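2-oxoglutarate-dependent dioxygenase DAO (PDB 6KUN) probably catalyses the iron- and 2-oxoglutarate-dependent oxidation of the auxin indole-3-acetic acid to inactive 2-oxoindole-3-acetic acid. Local coordinates at residues A221-N224 with G225-N229; T287-A291 with G292-A296. All coordinates share one frame; numbering follows the deposited sequence.

Contact 1: A221-N224 with G225-N229; sequences AWSN and GRLHN
Ser223, the first residue past helix 217-222, meets Arg226 and Leu227 across a tight reversal of the chain. With its OG set between the backbone N and the carbonyl carbon (chi1 73°), the hydroxyl reaches forward to accept a hydrogen bond from Leu227 N, 2.9 Å from OG. The same oxygen is hydrogen-bonded to Gly219 O back in the helix, so it links the last helical turn to the departing loop. Beside this bond, Ser223 CB packs against Leu227 CG at 3.6 Å. The carbonyl of Ser223 closes a type I' beta turn: Arg226 N donates to Ser223 O over 3.2 Å. The aliphatic part of Arg226 then runs past this oxygen, its CG 3.3 Å from Ser223 O. Asn224 follows with positive phi as the C-prime residue of a Schellman motif, in which Asn224 N hydrogen-bonds to Ala221 O and Gly225 N to Gln220 O. Its amide turns to another loop, where OD1 takes a hydrogen bond from Arg271 N and ND2 gives one to Leu263 O. Arg226 NE shares that Leu263 carbonyl, and its NH2 forms a salt bridge with Asp265. Helix termination and chain reversal thus use the same residues: one serine contributes both its hydroxyl and its carbonyl to the turn, while the side chains of Asn224 and Arg226 tie it to the 263-271 region.

Contact 2: T287-A291 with G292-A296; sequences TGERA and GEALA. With IAC (1H-indol-3-ylacetic acid), chain H.
Glu289 and Glu293 lie across one another with their carboxylate planes 27° apart. Their stems touch, CB to CB at 4.0 Å, while Glu289 OE1 and Glu293 OE2 stay 5.2 Å apart. Glu293 bends at chi2 (93°), which folds its carboxylate back over the preceding backbone. There OE2 accepts from Ala291 N at 3.0 Å, the donor above the carboxylate plane, and OE1 takes a water that also bridges Gly288 O and Arg290 N. Glu289 extends the other way, past Ala294, whose CB is 3.6 Å from its OE1; a salt bridge to Arg297 probably offsets the like charge. An ST turn, Glu289 N to Thr287 OG1 at 3.1 Å, leads out of the helix, OG1 also being hydrogen-bonded to Leu283 O. The Arg290 side chain leaves the backbone away from 292-296 and runs extended to the auxin, whose C3/C4 benzene edge comes over one guanidinium face, the planes strongly inclined; Arg290 NH2 is modelled 1.9 Å from ligand C4, too close for packing and too long for a C-N bond, so doubtful. The Arg290 backbone is hydrogen-bonded to Thr174 beyond strand 168-173, Ala294 and Leu295 pack on Tyr280 of helix 277-287, and Leu295 also rests on helix 217-222.

Overall arrangement
Contacts 1 and 2 follow one another along the chain, with centres 15 Å apart, and meet where Asn229 ND2 lies 3.9 Å from Gly292 CA. Asp217 at the start of helix 217-222 joins them further: it hydrogen-bonds to Asn229 of contact 1 and packs against Leu295 of contact 2. Contact 1 lies away from the iron, 2-oxoglutarate and auxin sites, though its loop leads into strand 232-235 and the predicted iron ligand His232. Contact 2 borders the pocket itself: the Arg290 side chain, part of the auxin site with Arg281 and Arg284, is about 4 Å from that of His173, a predicted iron ligand, and about 10 Å from the bound 2-oxoglutarate.

Contact 1: A221-N224 with G225-N229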
loop_
_atom_site.group_PDB
_atom_site.type_symbol
_atom_site.label_atom_id
_atom_site.label_comp_id
_atom_site.label_asym_id
_atom_site.label_seq_id
_atom_site.Cartn_x
_atom_site.Cartn_y
_atom_site.Cartn_z
ATOM N N ALA B 221 -14.002 -30.720 9.047
ATOM C CA ALA B 221 -14.260 -31.856 9.925
ATOM C C ALA B 221 -14.885 -31.408 11.246
ATOM O O ALA B 221 -15.885 -31.974 11.697
ATOM C CB ALA B 221 -12.978 -32.669 10.158
ATOM N N TRP B 222 -14.340 -30.382 11.873
ATOM C CA TRP B 222 -14.913 -29.850 13.103
ATOM C C TRP B 222 -16.339 -29.360 12.906
ATOM O O TRP B 222 -17.152 -29.407 13.838
ATOM C CB TRP B 222 -14.021 -28.716 13.593
ATOM C CG TRP B 222 -14.481 -27.999 14.801
ATOM C CD1 TRP B 222 -14.089 -28.238 16.101
ATOM C CD2 TRP B 222 -15.359 -26.897 14.839
ATOM N NE1 TRP B 222 -14.720 -27.354 16.936
ATOM C CE2 TRP B 222 -15.494 -26.509 16.184
ATOM C CE3 TRP B 222 -16.055 -26.177 13.857
ATOM C CZ2 TRP B 222 -16.293 -25.451 16.570
ATOM C CZ3 TRP B 222 -16.834 -25.126 14.242
ATOM C CH2 TRP B 222 -16.961 -24.775 15.588
ATOM N N SER B 223 -16.667 -28.868 11.721
ATOM C CA SER B 223 -18.000 -28.319 11.492
ATOM C C SER B 223 -18.996 -29.385 11.038
ATOM O O SER B 223 -20.115 -29.055 10.660
ATOM C CB SER B 223 -17.926 -27.201 10.474
ATOM O OG SER B 223 -17.712 -27.724 9.178
ATOM N N ASN B 224 -18.575 -30.637 11.051
ATOM C CA ASN B 224 -19.351 -31.762 10.563
ATOM C C ASN B 224 -19.779 -31.591 9.124
ATOM O O ASN B 224 -20.909 -31.903 8.774
ATOM C CB ASN B 224 -20.579 -32.030 11.421
ATOM C CG ASN B 224 -21.114 -33.415 11.185
ATOM O OD1 ASN B 224 -20.353 -34.366 11.128
ATOM N ND2 ASN B 224 -22.409 -33.509 10.939
ATOM N N GLY B 225 -18.895 -31.065 8.299
ATOM C CA GLY B 225 -19.202 -30.883 6.898
ATOM C C GLY B 225 -19.841 -29.563 6.532
ATOM O O GLY B 225 -20.066 -29.321 5.348
ATOM N N ARG B 226 -20.128 -28.698 7.497
ATOM C CA ARG B 226 -20.873 -27.482 7.214
ATOM C C ARG B 226 -20.020 -26.339 6.672
ATOM O O ARG B 226 -20.546 -25.419 6.023
ATOM C CB ARG B 226 -21.587 -27.035 8.493
ATOM C CG ARG B 226 -22.704 -27.961 8.901
ATOM C CD ARG B 226 -23.251 -27.633 10.264
ATOM N NE ARG B 226 -24.284 -28.615 10.608
ATOM C CZ ARG B 226 -25.516 -28.594 10.095
ATOM N NH1 ARG B 226 -25.852 -27.642 9.239
ATOM N NH2 ARG B 226 -26.398 -29.522 10.442
ATOM N N LEU B 227 -18.742 -26.345 6.904
ATOM C CA LEU B 227 -17.857 -25.288 6.381
ATOM C C LEU B 227 -16.924 -25.910 5.355
ATOM O O LEU B 227 -16.305 -26.950 5.631
ATOM C CB LEU B 227 -17.052 -24.637 7.492
ATOM C CG LEU B 227 -17.769 -24.059 8.706
ATOM C CD1 LEU B 227 -16.759 -23.578 9.716
ATOM C CD2 LEU B 227 -18.684 -22.959 8.320
ATOM N N HIS B 228 -16.828 -25.270 4.196
ATOM C CA HIS B 228 -16.126 -25.817 3.050
ATOM C C HIS B 228 -14.625 -25.560 3.162
ATOM O O HIS B 228 -14.198 -24.407 3.280
ATOM C CB HIS B 228 -16.638 -25.167 1.760
ATOM C CG HIS B 228 -15.940 -25.646 0.523
ATOM N ND1 HIS B 228 -15.973 -26.968 0.122
ATOM C CD2 HIS B 228 -15.169 -24.995 -0.384
ATOM C CE1 HIS B 228 -15.269 -27.102 -0.992
ATOM N NE2 HIS B 228 -14.787 -25.918 -1.332
ATOM N N ASN B 229 -13.830 -26.625 3.058
ATOM C CA ASN B 229 -12.377 -26.486 3.015
ATOM C C ASN B 229 -11.979 -26.124 1.582
ATOM O O ASN B 229 -12.073 -26.943 0.662
ATOM C CB ASN B 229 -11.680 -27.747 3.500
ATOM C CG ASN B 229 -12.206 -29.001 2.878
ATOM O OD1 ASN B 229 -13.407 -29.117 2.558
ATOM N ND2 ASN B 229 -11.329 -29.979 2.717
#

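Contact 2: T287-A291 with G292-A296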
loop_
_atom_site.group_PDB
_atom_site.type_symbol
_atom_site.label_atom_id
_atom_site.label_comp_id
_atom_site.label_asym_id
_atom_site.label_seq_id
_atom_site.Cartn_x
_atom_site.Cartn_y
_atom_site.Cartn_z
ATOM N N THR B 287 0.169 -39.846 1.899
ATOM C CA THR B 287 -0.635 -40.101 0.706
ATOM C C THR B 287 -0.387 -39.088 -0.411
ATOM O O THR B 287 -0.789 -39.328 -1.551
ATOM C CB THR B 287 -2.146 -40.061 0.988
ATOM O OG1 THR B 287 -2.493 -38.771 1.514
ATOM C CG2 THR B 287 -2.572 -41.166 1.957
ATOM N N GLY B 288 0.234 -37.946 -0.105
ATOM C CA GLY B 288 0.289 -36.828 -1.021
ATOM C C GLY B 288 -1.043 -36.168 -1.300
ATOM O O GLY B 288 -1.164 -35.405 -2.267
ATOM N N GLU B 289 -2.065 -36.456 -0.520
ATOM C CA GLU B 289 -3.402 -35.899 -0.744
ATOM C C GLU B 289 -3.458 -34.610 0.060
ATOM O O GLU B 289 -3.647 -34.638 1.284
ATOM C CB GLU B 289 -4.485 -36.892 -0.342
ATOM C CG GLU B 289 -4.476 -38.150 -1.233
ATOM C CD GLU B 289 -5.475 -39.228 -0.838
ATOM O OE1 GLU B 289 -5.959 -39.249 0.307
ATOM O OE2 GLU B 289 -5.780 -40.072 -1.708
ATOM N N ARG B 290 -3.274 -33.476 -0.612
ATOM C CA ARG B 290 -3.170 -32.193 0.079
ATOM C C ARG B 290 -4.329 -31.237 -0.202
ATOM O O ARG B 290 -4.321 -30.095 0.255
ATOM C CB ARG B 290 -1.842 -31.512 -0.261
ATOM C CG ARG B 290 -0.632 -32.427 -0.162
ATOM C CD ARG B 290 0.645 -31.633 0.065
ATOM N NE ARG B 290 1.813 -32.500 0.190
ATOM C CZ ARG B 290 2.254 -32.996 1.341
ATOM N NH1 ARG B 290 3.326 -33.777 1.360
ATOM N NH2 ARG B 290 1.625 -32.712 2.473
ATOM N N ALA B 291 -5.321 -31.704 -0.952
ATOM C CA ALA B 291 -6.476 -30.886 -1.269
ATOM C C ALA B 291 -7.732 -31.408 -0.585
ATOM O O ALA B 291 -8.838 -31.217 -1.093
ATOM C CB ALA B 291 -6.691 -30.815 -2.772
ATOM N N GLY B 292 -7.590 -32.049 0.561
ATOM C CA GLY B 292 -8.729 -32.550 1.312
ATOM C C GLY B 292 -9.161 -33.962 0.979
ATOM O O GLY B 292 -10.010 -34.518 1.694
ATOM N N GLU B 293 -8.602 -34.574 -0.068
ATOM C CA GLU B 293 -9.009 -35.931 -0.419
ATOM C C GLU B 293 -8.800 -36.873 0.756
ATOM O O GLU B 293 -9.586 -37.797 0.967
ATOM C CB GLU B 293 -8.229 -36.447 -1.639
ATOM C CG GLU B 293 -8.128 -35.442 -2.796
ATOM C CD GLU B 293 -6.856 -34.620 -2.689
ATOM O OE1 GLU B 293 -6.289 -34.262 -3.730
ATOM O OE2 GLU B 293 -6.418 -34.382 -1.535
ATOM N N ALA B 294 -7.734 -36.662 1.532
ATOM C CA ALA B 294 -7.431 -37.574 2.627
ATOM C C ALA B 294 -8.513 -37.570 3.700
ATOM O O ALA B 294 -8.589 -38.511 4.487
ATOM C CB ALA B 294 -6.083 -37.221 3.254
ATOM N N LEU B 295 -9.355 -36.538 3.782
ATOM C CA LEU B 295 -10.424 -36.616 4.778
ATOM C C LEU B 295 -11.384 -37.761 4.499
ATOM O O LEU B 295 -12.067 -38.228 5.409
ATOM C CB LEU B 295 -11.232 -35.331 4.853
ATOM C CG LEU B 295 -10.652 -34.210 5.699
ATOM C CD1 LEU B 295 -11.672 -33.051 5.695
ATOM C CD2 LEU B 295 -10.310 -34.613 7.107
ATOM N N ALA B 296 -11.507 -38.185 3.242
ATOM C CA ALA B 296 -12.420 -39.291 2.952
ATOM C C ALA B 296 -11.937 -40.578 3.598
ATOM O O ALA B 296 -12.734 -41.481 3.850
ATOM C CB ALA B 296 -12.573 -39.496 1.446
HETATM C C IAC H . 0.294 -30.305 5.067
HETATM C C1 IAC H . 1.540 -29.854 5.346
HETATM C C2 IAC H . 2.578 -29.961 4.386
HETATM C C3 IAC H . 2.316 -30.521 3.159
HETATM C C4 IAC H . 1.039 -30.968 2.873
HETATM C C5 IAC H . 0.058 -30.876 3.828
HETATM C C7 IAC H . 1.523 -29.360 6.594
HETATM C C8 IAC H . 0.251 -29.500 7.119
HETATM C C17 IAC H . 2.592 -28.729 7.482
HETATM C C18 IAC H . 2.817 -27.258 7.182
HETATM N N IAC H . -0.512 -30.091 6.162
HETATM O O2 IAC H . 3.991 -26.804 7.271
HETATM O O3 IAC H . 1.850 -26.507 6.879
HETATM O O HOH W 1 -3.513 -33.601 -3.501
#